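Local structure of D-xylonate dehydratase (Caulobacter crescentus, 5OYN) at residues A[462-467]-A[574-579]; A[401-406]-A[507-512]; A[114-119]-A[145-150]; A[279-284]-A[313-318]. The protein catalyses the magnesium- and [2Fe-2S]-dependent dehydration of D-xylonate to 2-dehydro-3-deoxy-D-arabinonate, and also dehydrates D-gluconate. All blocks are in the same frame, centred on the assembly; numbering follows the deposited sequence.

Interaction 1 of 4, residues A[462-467]-A[574-579]; sequences AGPIGW and SQLDTG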
loop_
_atom_site.group_PDB
_atom_site.type_symbol
_atom_site.label_atom_id
_atom_site.label_comp_id
_atom_site.label_asym_id
_atom_site.label_seq_id
_atom_site.Cartn_x
_atom_site.Cartn_y
_atom_site.Cartn_z
ATOM N N ALA A 462 -36.200 1.171 22.789
ATOM C CA ALA A 462 -34.967 0.795 22.109
ATOM C C ALA A 462 -35.225 0.249 20.707
ATOM O O ALA A 462 -34.397 -0.494 20.165
ATOM C CB ALA A 462 -34.185 -0.218 22.947
ATOM N N GLY A 463 -36.343 0.614 20.103
ATOM C CA GLY A 463 -36.645 0.149 18.776
ATOM C C GLY A 463 -36.172 1.125 17.731
ATOM O O GLY A 463 -35.555 2.154 18.038
ATOM N N PRO A 464 -36.461 0.816 16.464
ATOM C CA PRO A 464 -36.012 1.684 15.361
ATOM C C PRO A 464 -36.367 3.147 15.536
ATOM O O PRO A 464 -35.611 4.021 15.084
ATOM C CB PRO A 464 -36.715 1.083 14.137
ATOM C CG PRO A 464 -36.937 -0.361 14.496
ATOM C CD PRO A 464 -37.050 -0.449 15.992
ATOM N N ILE A 465 -37.493 3.447 16.177
ATOM C CA ILE A 465 -37.928 4.830 16.333
ATOM C C ILE A 465 -37.484 5.393 17.673
ATOM O O ILE A 465 -37.036 6.543 17.757
ATOM C CB ILE A 465 -39.462 4.918 16.162
ATOM C CG1 ILE A 465 -39.903 4.295 14.833
ATOM C CG2 ILE A 465 -39.939 6.355 16.265
ATOM C CD1 ILE A 465 -39.459 5.075 13.610
ATOM N N GLY A 466 -37.582 4.588 18.727
ATOM C CA GLY A 466 -37.345 5.107 20.063
ATOM C C GLY A 466 -35.907 5.534 20.304
ATOM O O GLY A 466 -35.658 6.551 20.963
ATOM N N TRP A 467 -34.939 4.776 19.762
ATOM C CA TRP A 467 -33.549 4.937 20.179
ATOM C C TRP A 467 -32.859 6.176 19.598
ATOM O O TRP A 467 -32.257 6.948 20.363
ATOM C CB TRP A 467 -32.762 3.673 19.842
ATOM C CG TRP A 467 -31.478 3.565 20.610
ATOM C CD1 TRP A 467 -30.220 3.796 20.139
ATOM C CD2 TRP A 467 -31.328 3.213 21.991
ATOM N NE1 TRP A 467 -29.299 3.609 21.135
ATOM C CE2 TRP A 467 -29.952 3.249 22.284
ATOM C CE3 TRP A 467 -32.223 2.873 23.006
ATOM C CZ2 TRP A 467 -29.447 2.950 23.549
ATOM C CZ3 TRP A 467 -31.719 2.574 24.265
ATOM C CH2 TRP A 467 -30.344 2.618 24.524
ATOM N N SER A 574 -39.196 1.292 8.921
ATOM C CA SER A 574 -40.207 0.345 9.361
ATOM C C SER A 574 -39.839 -0.233 10.725
ATOM O O SER A 574 -38.842 0.140 11.339
ATOM C CB SER A 574 -40.356 -0.771 8.334
ATOM O OG SER A 574 -39.545 -1.884 8.667
ATOM N N GLN A 575 -40.638 -1.169 11.205
ATOM C CA GLN A 575 -40.262 -1.897 12.404
ATOM C C GLN A 575 -39.516 -3.169 12.023
ATOM O O GLN A 575 -39.567 -3.627 10.874
ATOM C CB GLN A 575 -41.490 -2.234 13.257
ATOM C CG GLN A 575 -42.262 -1.028 13.730
ATOM C CD GLN A 575 -41.657 -0.426 14.985
ATOM O OE1 GLN A 575 -41.722 -1.019 16.069
ATOM N NE2 GLN A 575 -41.045 0.756 14.842
ATOM N N LEU A 576 -38.815 -3.743 13.013
ATOM C CA LEU A 576 -38.024 -4.946 12.758
ATOM C C LEU A 576 -38.878 -6.143 12.367
ATOM O O LEU A 576 -38.338 -7.123 11.838
ATOM C CB LEU A 576 -37.155 -5.288 13.977
ATOM C CG LEU A 576 -36.357 -4.102 14.538
ATOM C CD1 LEU A 576 -35.793 -4.412 15.915
ATOM C CD2 LEU A 576 -35.236 -3.647 13.546
ATOM N N ASP A 577 -40.188 -6.084 12.620
ATOM C CA ASP A 577 -41.116 -7.046 12.035
ATOM C C ASP A 577 -40.837 -7.218 10.542
ATOM O O ASP A 577 -40.718 -8.343 10.046
ATOM C CB ASP A 577 -42.578 -6.602 12.303
ATOM C CG ASP A 577 -43.016 -5.348 11.476
ATOM O OD1 ASP A 577 -43.253 -4.267 12.073
ATOM O OD2 ASP A 577 -43.158 -5.444 10.230
ATOM N N THR A 578 -40.712 -6.103 9.818
ATOM C CA THR A 578 -40.428 -6.097 8.388
ATOM C C THR A 578 -39.033 -5.553 8.093
ATOM O O THR A 578 -38.808 -4.943 7.043
ATOM C CB THR A 578 -41.477 -5.291 7.615
ATOM O OG1 THR A 578 -41.886 -4.146 8.385
ATOM C CG2 THR A 578 -42.699 -6.173 7.255
ATOM N N GLY A 579 -38.103 -5.743 9.031
ATOM C CA GLY A 579 -36.691 -5.571 8.759
ATOM C C GLY A 579 -36.141 -4.170 8.895
ATOM O O GLY A 579 -35.107 -3.874 8.287
#
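Pro464 packs against Ser574, Gln575 and Leu576, joining two loops in the C-terminal part of the IlvD/Edd fold. One loop follows strand 455-460. The other links helix 564-572 to helix 583-586 and makes a short 3-10 turn at Leu576 and Asp577. No hydrogen bond runs directly between the two segments.

The proline ring does most of the touching. Its CB lies 3.6 Å from Ser574 O, and its CG meets Leu576 CG at 3.8 Å. The ring and the leucine branches cross at a slant. Leu576 carries CG anti to its carbonyl carbon (chi1 -49°), which lets CD2 reach Pro464 CG at 3.8 Å. With an alanine here, CG and CD are lost, and Leu576 would probably face a gap where the ring had rested.

Gln575 bends at chi2 (-83°), and this turns its amide back toward the first loop. NE2 stands 3.7 Å from Ile465 CG1, the two side chains crossing at about a right angle. The polar partner of NE2 is Glu513, which also accepts from the backbone N of Ile465 and of Gly466. One carboxylate thus ties both loops together. The side chain of Leu576 is about 9 Å from that of Glu472, a magnesium ligand, so the contact lies near the metal site but is no part of it.

The turn is pinned from within. Gln575 O accepts from Ser574 OG at 2.8 Å and from Thr578 N at 2.9 Å, and these donors reach it from opposite faces of the carbonyl plane.

Interaction 2 of 4, residues A[401-406]-A[507-512]; sequences FAIMKS and ILNASP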
loop_
_atom_site.group_PDB
_atom_site.type_symbol
_atom_site.label_atom_id
_atom_site.label_comp_id
_atom_site.label_asym_id
_atom_site.label_seq_id
_atom_site.Cartn_x
_atom_site.Cartn_y
_atom_site.Cartn_z
ATOM N N PHE A 401 -45.359 -9.386 17.290
ATOM C CA PHE A 401 -44.265 -10.250 16.870
ATOM C C PHE A 401 -43.054 -9.982 17.750
ATOM O O PHE A 401 -42.776 -8.833 18.111
ATOM C CB PHE A 401 -43.915 -10.028 15.389
ATOM C CG PHE A 401 -42.672 -10.752 14.933
ATOM C CD1 PHE A 401 -42.765 -11.999 14.335
ATOM C CD2 PHE A 401 -41.411 -10.173 15.079
ATOM C CE1 PHE A 401 -41.636 -12.677 13.910
ATOM C CE2 PHE A 401 -40.265 -10.846 14.658
ATOM C CZ PHE A 401 -40.380 -12.104 14.071
ATOM N N ALA A 402 -42.348 -11.053 18.094
ATOM C CA ALA A 402 -41.046 -11.008 18.744
ATOM C C ALA A 402 -40.469 -12.403 18.615
ATOM O O ALA A 402 -41.189 -13.342 18.283
ATOM C CB ALA A 402 -41.124 -10.583 20.210
ATOM N N ILE A 403 -39.161 -12.531 18.848
ATOM C CA ILE A 403 -38.507 -13.832 18.785
ATOM C C ILE A 403 -37.686 -14.037 20.047
ATOM O O ILE A 403 -37.218 -13.077 20.673
ATOM C CB ILE A 403 -37.622 -13.982 17.532
ATOM C CG1 ILE A 403 -36.631 -12.828 17.432
ATOM C CG2 ILE A 403 -38.476 -14.070 16.281
ATOM C CD1 ILE A 403 -35.602 -13.042 16.353
ATOM N N MET A 404 -37.521 -15.303 20.420
ATOM C CA MET A 404 -36.768 -15.687 21.604
ATOM C C MET A 404 -35.583 -16.543 21.185
ATOM O O MET A 404 -35.707 -17.391 20.297
ATOM C CB MET A 404 -37.645 -16.450 22.587
ATOM C CG MET A 404 -37.131 -16.472 24.019
ATOM S SD MET A 404 -37.710 -17.950 24.866
ATOM C CE MET A 404 -36.866 -17.851 26.440
ATOM N N LYS A 405 -34.425 -16.314 21.811
ATOM C CA LYS A 405 -33.223 -17.067 21.451
ATOM C C LYS A 405 -33.299 -18.429 22.125
ATOM O O LYS A 405 -32.871 -18.616 23.261
ATOM C CB LYS A 405 -31.952 -16.319 21.834
ATOM C CG LYS A 405 -30.765 -16.657 20.904
ATOM C CD LYS A 405 -29.568 -15.686 21.016
ATOM C CE LYS A 405 -28.292 -16.336 20.464
ATOM N NZ LYS A 405 -27.181 -15.383 20.108
ATOM N N SER A 406 -33.857 -19.400 21.405
ATOM C CA SER A 406 -34.019 -20.728 21.975
ATOM C C SER A 406 -32.685 -21.431 22.150
ATOM O O SER A 406 -32.536 -22.239 23.075
ATOM C CB SER A 406 -34.926 -21.571 21.083
ATOM O OG SER A 406 -35.956 -20.771 20.537
ATOM N N ILE A 507 -36.406 -12.334 24.793
ATOM C CA ILE A 507 -37.488 -12.089 23.850
ATOM C C ILE A 507 -37.231 -10.729 23.209
ATOM O O ILE A 507 -37.222 -9.698 23.894
ATOM C CB ILE A 507 -38.859 -12.150 24.542
ATOM C CG1 ILE A 507 -39.176 -13.590 24.922
ATOM C CG2 ILE A 507 -39.960 -11.630 23.616
ATOM C CD1 ILE A 507 -39.664 -13.738 26.334
ATOM N N LEU A 508 -37.031 -10.726 21.893
ATOM C CA LEU A 508 -36.360 -9.624 21.220
ATOM C C LEU A 508 -37.167 -9.127 20.040
ATOM O O LEU A 508 -38.037 -9.828 19.517
ATOM C CB LEU A 508 -34.982 -10.040 20.691
ATOM C CG LEU A 508 -33.987 -10.422 21.761
ATOM C CD1 LEU A 508 -33.412 -11.767 21.427
ATOM C CD2 LEU A 508 -32.922 -9.364 21.808
ATOM N N ASN A 509 -36.806 -7.917 19.600
ATOM C CA ASN A 509 -37.301 -7.315 18.360
ATOM C C ASN A 509 -38.810 -7.095 18.401
ATOM O O ASN A 509 -39.487 -7.191 17.371
ATOM C CB ASN A 509 -36.920 -8.159 17.134
ATOM C CG ASN A 509 -35.430 -8.470 17.066
ATOM O OD1 ASN A 509 -34.608 -7.817 17.720
ATOM N ND2 ASN A 509 -35.074 -9.470 16.265
ATOM N N ALA A 510 -39.340 -6.799 19.589
ATOM C CA ALA A 510 -40.785 -6.743 19.776
ATOM C C ALA A 510 -41.379 -5.630 18.928
ATOM O O ALA A 510 -41.017 -4.461 19.080
ATOM C CB ALA A 510 -41.124 -6.530 21.251
ATOM N N SER A 511 -42.276 -6.006 18.020
ATOM C CA SER A 511 -42.950 -5.077 17.132
ATOM C C SER A 511 -44.462 -5.163 17.328
ATOM O O SER A 511 -45.002 -6.263 17.503
ATOM C CB SER A 511 -42.595 -5.364 15.663
ATOM O OG SER A 511 -41.229 -5.692 15.534
ATOM N N PRO A 512 -45.172 -4.020 17.330
ATOM C CA PRO A 512 -44.543 -2.704 17.184
ATOM C C PRO A 512 -43.946 -2.219 18.500
ATOM O O PRO A 512 -44.441 -2.574 19.576
ATOM C CB PRO A 512 -45.700 -1.799 16.732
ATOM C CG PRO A 512 -46.987 -2.582 17.035
ATOM C CD PRO A 512 -46.622 -3.923 17.585
#
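An antiparallel strand pair interrupted by a beta bulge joins Phe401-Met404 to Ile507-Ser511. Strand 401-404 is the middle strand of a small three-stranded sheet, with strand 392-393 along its other edge. The two strand axes run at 152° to each other.

Two hydrogen-bonded pairs frame the bulge. Phe401 pairs with Ser511: Ser511 N gives a nearly straight bond to Phe401 O at 2.9 Å, and Phe401 N returns one to Ser511 O at 3.2 Å. Ile403 pairs with Leu508 in the same way, with Leu508 N to Ile403 O at 2.7 Å. Between them Ala402 faces two residues, Asn509 and Ala510, and the register slips by one. Asn509 has a positive phi (63°), which accommodates the extra residue of the bulge.

The side chains follow this pattern. Ala402 CB points at the other strand, where it meets Leu508 O at 3.3 Å and Ile507 CG2 at 3.7 Å, with Ala510 CB farther off at 4.2 Å. Beyond it, Met404 and Ile507 form a non-hydrogen-bonded pair, and Met404 CG meets Ile507 CG1 at 3.6 Å, the two side chains slanting past each other.

Phe401, Ile403, Leu508 and Ser511 take the other face. Here Ile403 holds CG1 between its backbone N and carbonyl carbon (chi1 53°), which sends CD1 toward the Asn509 amide. The ND2 of that amide is bonded to Gln290 OE1 on helix 289-299, so the bulge is tied to the N-terminal part of the fold. Asn509 O sits near the plane of the Phe401 ring, at its edge, and accepts from Ser511 OG at 2.9 Å.

Interaction 3 of 4, residues A[114-119]-A[145-150]; sequences LSYLGL and IMAATT
Tyr116 of helix 109-125 lies against Met146, Ala147 and Thr150 of helix 141-151. One hydrogen bond links them, between Tyr116 OH and Thr150 OG1 at 2.5 Å, in which either hydroxyl may be the donor. Thr150 OG1 sits at the ring edge, in its plane.

Apart from that bond the contact is packing. Tyr116 sets CG opposite its own backbone N (chi1 161°), and the ring reaches across to the second helix. The ring edge lies against the backbone there, with Tyr116 CE1 3.4 Å from Met146 O. Tyr116 CD1 lies 3.6 Å from Met146 CB and 3.8 Å from Ala147 CB, which stand on opposite sides of the ring plane. Met146 bends at chi3 (45°), which brings CE to within 4.0 Å of Tyr116 CG. One turn on, Leu119 CB meets Ala147 CB at 3.5 Å. Ala147 is small, consistent with Tyr116 and Leu119 both packing on it and with segment axes 8.4 Å apart. A phenylalanine in place of Tyr116 would probably leave Thr150 OG1 without its hydroxyl partner across the helices.

Around this core, His299 meets the Tyr116 ring and also touches Met146 and Thr150. Pro564 of the second subunit packs on Tyr116 as well, so the contact borders a subunit interface.

The two helices lead into adjacent parallel strands, 130-135 and 155-159. They cross at -34° over the short segments. The contact thus joins neighbouring connecting helices of successive beta-alpha-beta units in a parallel alpha/beta fold.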
loop_
_atom_site.group_PDB
_atom_site.type_symbol
_atom_site.label_atom_id
_atom_site.label_comp_id
_atom_site.label_asym_id
_atom_site.label_seq_id
_atom_site.Cartn_x
_atom_site.Cartn_y
_atom_site.Cartn_z
ATOM N N LEU A 114 -28.432 3.776 5.559
ATOM C CA LEU A 114 -27.650 4.870 4.982
ATOM C C LEU A 114 -26.573 4.348 4.039
ATOM O O LEU A 114 -26.351 4.908 2.964
ATOM C CB LEU A 114 -27.033 5.715 6.096
ATOM C CG LEU A 114 -26.102 6.857 5.679
ATOM C CD1 LEU A 114 -26.750 7.795 4.683
ATOM C CD2 LEU A 114 -25.621 7.628 6.902
ATOM N N SER A 115 -25.884 3.280 4.427
ATOM C CA SER A 115 -24.921 2.670 3.523
ATOM C C SER A 115 -25.626 2.102 2.296
ATOM O O SER A 115 -25.131 2.230 1.169
ATOM C CB SER A 115 -24.135 1.593 4.276
ATOM O OG SER A 115 -23.184 0.940 3.460
ATOM N N TYR A 116 -26.798 1.497 2.497
ATOM C CA TYR A 116 -27.599 0.977 1.392
ATOM C C TYR A 116 -27.842 2.046 0.331
ATOM O O TYR A 116 -27.586 1.830 -0.859
ATOM C CB TYR A 116 -28.932 0.444 1.934
ATOM C CG TYR A 116 -30.010 0.294 0.877
ATOM C CD1 TYR A 116 -30.024 -0.807 0.024
ATOM C CD2 TYR A 116 -31.009 1.254 0.723
ATOM C CE1 TYR A 116 -30.997 -0.945 -0.955
ATOM C CE2 TYR A 116 -31.987 1.128 -0.261
ATOM C CZ TYR A 116 -31.975 0.026 -1.092
ATOM O OH TYR A 116 -32.938 -0.117 -2.064
ATOM N N LEU A 117 -28.343 3.213 0.751
ATOM C CA LEU A 117 -28.649 4.292 -0.184
ATOM C C LEU A 117 -27.451 4.621 -1.043
ATOM O O LEU A 117 -27.547 4.675 -2.272
ATOM C CB LEU A 117 -29.096 5.542 0.576
ATOM C CG LEU A 117 -30.425 5.421 1.323
ATOM C CD1 LEU A 117 -30.606 6.527 2.363
ATOM C CD2 LEU A 117 -31.568 5.398 0.318
ATOM N N GLY A 118 -26.303 4.841 -0.398
ATOM C CA GLY A 118 -25.116 5.257 -1.118
ATOM C C GLY A 118 -24.576 4.190 -2.040
ATOM O O GLY A 118 -24.014 4.505 -3.093
ATOM N N LEU A 119 -24.740 2.916 -1.682
ATOM C CA LEU A 119 -24.229 1.892 -2.583
ATOM C C LEU A 119 -25.047 1.832 -3.874
ATOM O O LEU A 119 -24.466 1.720 -4.965
ATOM C CB LEU A 119 -24.181 0.537 -1.886
ATOM C CG LEU A 119 -23.421 -0.557 -2.647
ATOM C CD1 LEU A 119 -22.120 -0.065 -3.260
ATOM C CD2 LEU A 119 -23.140 -1.723 -1.734
ATOM N N ILE A 145 -25.873 -6.611 0.261
ATOM C CA ILE A 145 -26.796 -7.411 -0.540
ATOM C C ILE A 145 -28.058 -6.623 -0.873
ATOM O O ILE A 145 -28.516 -6.617 -2.024
ATOM C CB ILE A 145 -27.114 -8.728 0.181
ATOM C CG1 ILE A 145 -25.806 -9.505 0.366
ATOM C CG2 ILE A 145 -28.151 -9.506 -0.602
ATOM C CD1 ILE A 145 -25.963 -10.797 1.083
ATOM N N MET A 146 -28.625 -5.924 0.111
ATOM C CA MET A 146 -29.778 -5.067 -0.160
ATOM C C MET A 146 -29.519 -4.135 -1.342
ATOM O O MET A 146 -30.324 -4.052 -2.276
ATOM C CB MET A 146 -30.135 -4.263 1.088
ATOM C CG MET A 146 -30.851 -5.082 2.135
ATOM S SD MET A 146 -30.841 -4.319 3.769
ATOM C CE MET A 146 -31.259 -2.617 3.393
ATOM N N ALA A 147 -28.377 -3.449 -1.335
ATOM C CA ALA A 147 -28.089 -2.478 -2.384
ATOM C C ALA A 147 -27.875 -3.157 -3.726
ATOM O O ALA A 147 -28.345 -2.667 -4.760
ATOM C CB ALA A 147 -26.866 -1.647 -2.001
ATOM N N ALA A 148 -27.152 -4.276 -3.742
ATOM C CA ALA A 148 -26.910 -4.943 -5.014
ATOM C C ALA A 148 -28.208 -5.436 -5.649
ATOM O O ALA A 148 -28.319 -5.443 -6.879
ATOM C CB ALA A 148 -25.926 -6.100 -4.837
ATOM N N THR A 149 -29.204 -5.850 -4.846
ATOM C CA THR A 149 -30.399 -6.391 -5.483
ATOM C C THR A 149 -31.297 -5.281 -6.018
ATOM O O THR A 149 -31.845 -5.413 -7.118
ATOM C CB THR A 149 -31.189 -7.308 -4.539
ATOM O OG1 THR A 149 -31.981 -6.524 -3.651
ATOM C CG2 THR A 149 -30.282 -8.186 -3.738
ATOM N N THR A 150 -31.456 -4.184 -5.266
ATOM C CA THR A 150 -32.202 -3.036 -5.774
ATOM C C THR A 150 -31.719 -2.647 -7.160
ATOM O O THR A 150 -32.518 -2.405 -8.070
ATOM C CB THR A 150 -32.074 -1.844 -4.825
ATOM O OG1 THR A 150 -32.721 -2.135 -3.580
ATOM C CG2 THR A 150 -32.712 -0.614 -5.433
#

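Interaction 4 of 4, residues A[279-284]-A[313-318]; sequences LVAAAG and YDIPLI
Ala282, at the end of helix 270-282, is covered by Ile315, Pro316, Leu317 and Ile318 of the loop after helix 306-312. Ile318 N bonds to Ala282 O at 2.8 Å, straight and in the carbonyl plane. Ala282 CA also makes a CA-H...O contact with Pro316 O at 3.4 Å.

Apolar side chains pack beside these backbone links. Ala282 CB lies between Ile315 CG2 at 3.7 Å and Ile318 CG1 at 3.8 Å. Ala281 CB meets Ile315 CB at 3.9 Å. Leu317 has CG trans to its backbone N (chi1 166°), which carries CD1 over the peptide of Gly284.

The helix end is set by a Schellman motif, with Gly284 as its positive-phi C' residue: Gly284 N bonds to Ala281 O and Gly285 N to Val280 O. Farther out, helix 337-347 packs on Ile315 through Leu345 and on Ile318 through Val341. Backbone bonds from Ile315 to Ala389 and from Ile318 to Phe379 also hold the loop.

The helix stops here, and Ile318 supplies a straight N-H to Ala282 O, so this buried carbonyl is bonded by the loop.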
loop_
_atom_site.group_PDB
_atom_site.type_symbol
_atom_site.label_atom_id
_atom_site.label_comp_id
_atom_site.label_asym_id
_atom_site.label_seq_id
_atom_site.Cartn_x
_atom_site.Cartn_y
_atom_site.Cartn_z
ATOM N N LEU A 279 -30.470 -22.567 8.057
ATOM C CA LEU A 279 -29.090 -22.532 8.513
ATOM C C LEU A 279 -28.953 -21.723 9.796
ATOM O O LEU A 279 -28.283 -22.159 10.742
ATOM C CB LEU A 279 -28.196 -21.961 7.424
ATOM C CG LEU A 279 -26.811 -21.640 7.966
ATOM C CD1 LEU A 279 -25.986 -22.914 8.047
ATOM C CD2 LEU A 279 -26.201 -20.636 7.060
ATOM N N VAL A 280 -29.597 -20.554 9.857
ATOM C CA VAL A 280 -29.485 -19.733 11.058
ATOM C C VAL A 280 -29.820 -20.543 12.300
ATOM O O VAL A 280 -29.133 -20.447 13.324
ATOM C CB VAL A 280 -30.382 -18.493 10.953
ATOM C CG1 VAL A 280 -30.352 -17.735 12.272
ATOM C CG2 VAL A 280 -29.933 -17.633 9.813
ATOM N N ALA A 281 -30.865 -21.377 12.224
ATOM C CA ALA A 281 -31.327 -22.067 13.425
ATOM C C ALA A 281 -30.368 -23.179 13.826
ATOM O O ALA A 281 -30.037 -23.319 15.013
ATOM C CB ALA A 281 -32.732 -22.617 13.208
ATOM N N ALA A 282 -29.911 -23.978 12.850
ATOM C CA ALA A 282 -28.999 -25.085 13.134
ATOM C C ALA A 282 -27.650 -24.611 13.661
ATOM O O ALA A 282 -26.975 -25.367 14.378
ATOM C CB ALA A 282 -28.781 -25.925 11.873
ATOM N N ALA A 283 -27.247 -23.383 13.321
ATOM C CA ALA A 283 -25.956 -22.831 13.688
ATOM C C ALA A 283 -25.988 -22.024 14.976
ATOM O O ALA A 283 -24.984 -21.404 15.317
ATOM C CB ALA A 283 -25.425 -21.942 12.560
ATOM N N GLY A 284 -27.100 -22.000 15.698
ATOM C CA GLY A 284 -27.156 -21.131 16.860
ATOM C C GLY A 284 -26.965 -19.671 16.517
ATOM O O GLY A 284 -26.429 -18.908 17.330
ATOM N N TYR A 313 -38.314 -23.564 13.828
ATOM C CA TYR A 313 -38.116 -23.672 15.276
ATOM C C TYR A 313 -37.581 -25.048 15.691
ATOM O O TYR A 313 -36.726 -25.143 16.581
ATOM C CB TYR A 313 -39.427 -23.365 16.007
ATOM C CG TYR A 313 -39.348 -23.526 17.515
ATOM C CD1 TYR A 313 -38.372 -22.859 18.254
ATOM C CD2 TYR A 313 -40.247 -24.342 18.200
ATOM C CE1 TYR A 313 -38.296 -23.000 19.625
ATOM C CE2 TYR A 313 -40.173 -24.495 19.574
ATOM C CZ TYR A 313 -39.199 -23.818 20.280
ATOM O OH TYR A 313 -39.108 -23.955 21.645
ATOM N N ASP A 314 -38.078 -26.125 15.077
ATOM C CA ASP A 314 -37.708 -27.474 15.490
ATOM C C ASP A 314 -36.447 -27.983 14.796
ATOM O O ASP A 314 -36.283 -29.203 14.640
ATOM C CB ASP A 314 -38.867 -28.445 15.252
ATOM C CG ASP A 314 -39.192 -28.627 13.772
ATOM O OD1 ASP A 314 -38.604 -27.913 12.919
ATOM O OD2 ASP A 314 -40.053 -29.489 13.466
ATOM N N ILE A 315 -35.581 -27.079 14.354
ATOM C CA ILE A 315 -34.240 -27.457 13.902
ATOM C C ILE A 315 -33.340 -27.603 15.127
ATOM O O ILE A 315 -33.297 -26.686 15.967
ATOM C CB ILE A 315 -33.685 -26.411 12.946
ATOM C CG1 ILE A 315 -34.648 -26.182 11.771
ATOM C CG2 ILE A 315 -32.290 -26.822 12.478
ATOM C CD1 ILE A 315 -34.379 -27.030 10.560
ATOM N N PRO A 316 -32.628 -28.716 15.283
ATOM C CA PRO A 316 -31.693 -28.832 16.409
ATOM C C PRO A 316 -30.444 -27.985 16.182
ATOM O O PRO A 316 -30.081 -27.634 15.052
ATOM C CB PRO A 316 -31.347 -30.322 16.441
ATOM C CG PRO A 316 -31.551 -30.797 15.029
ATOM C CD PRO A 316 -32.589 -29.885 14.388
ATOM N N LEU A 317 -29.792 -27.647 17.292
ATOM C CA LEU A 317 -28.537 -26.904 17.279
ATOM C C LEU A 317 -27.388 -27.874 17.050
ATOM O O LEU A 317 -27.203 -28.808 17.835
ATOM C CB LEU A 317 -28.351 -26.168 18.604
ATOM C CG LEU A 317 -26.948 -25.626 18.858
ATOM C CD1 LEU A 317 -26.649 -24.465 17.910
ATOM C CD2 LEU A 317 -26.775 -25.217 20.312
ATOM N N ILE A 318 -26.604 -27.667 15.992
ATOM C CA ILE A 318 -25.551 -28.621 15.658
ATOM C C ILE A 318 -24.142 -28.041 15.659
ATOM O O ILE A 318 -23.185 -28.825 15.613
ATOM C CB ILE A 318 -25.823 -29.337 14.320
ATOM C CG1 ILE A 318 -26.183 -28.343 13.225
ATOM C CG2 ILE A 318 -26.913 -30.383 14.500
ATOM C CD1 ILE A 318 -26.167 -28.986 11.850
#

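How the interactions relate
All four contacts are buried; none is a surface contact. Interactions 1 and 2 lie in the C-terminal part of the protein and touch each other, Leu576 resting near Asn509 and Asp577 N bonding weakly to Ser511 OG. Interactions 3 and 4 lie in the N-terminal part, on opposite sides of the chain's centre. Interaction 4 meets interaction 2 where Tyr313 touches Ser406. Helix 289-299 borders all four. Their chemistry follows their place. The strand pair relies on backbone bonds, the helix pair on side chains, the helix end on one backbone bond and aliphatic packing, and the two loops on apolar contact plus an outside carboxylate. Interactions 1 and 3 also border the second subunit.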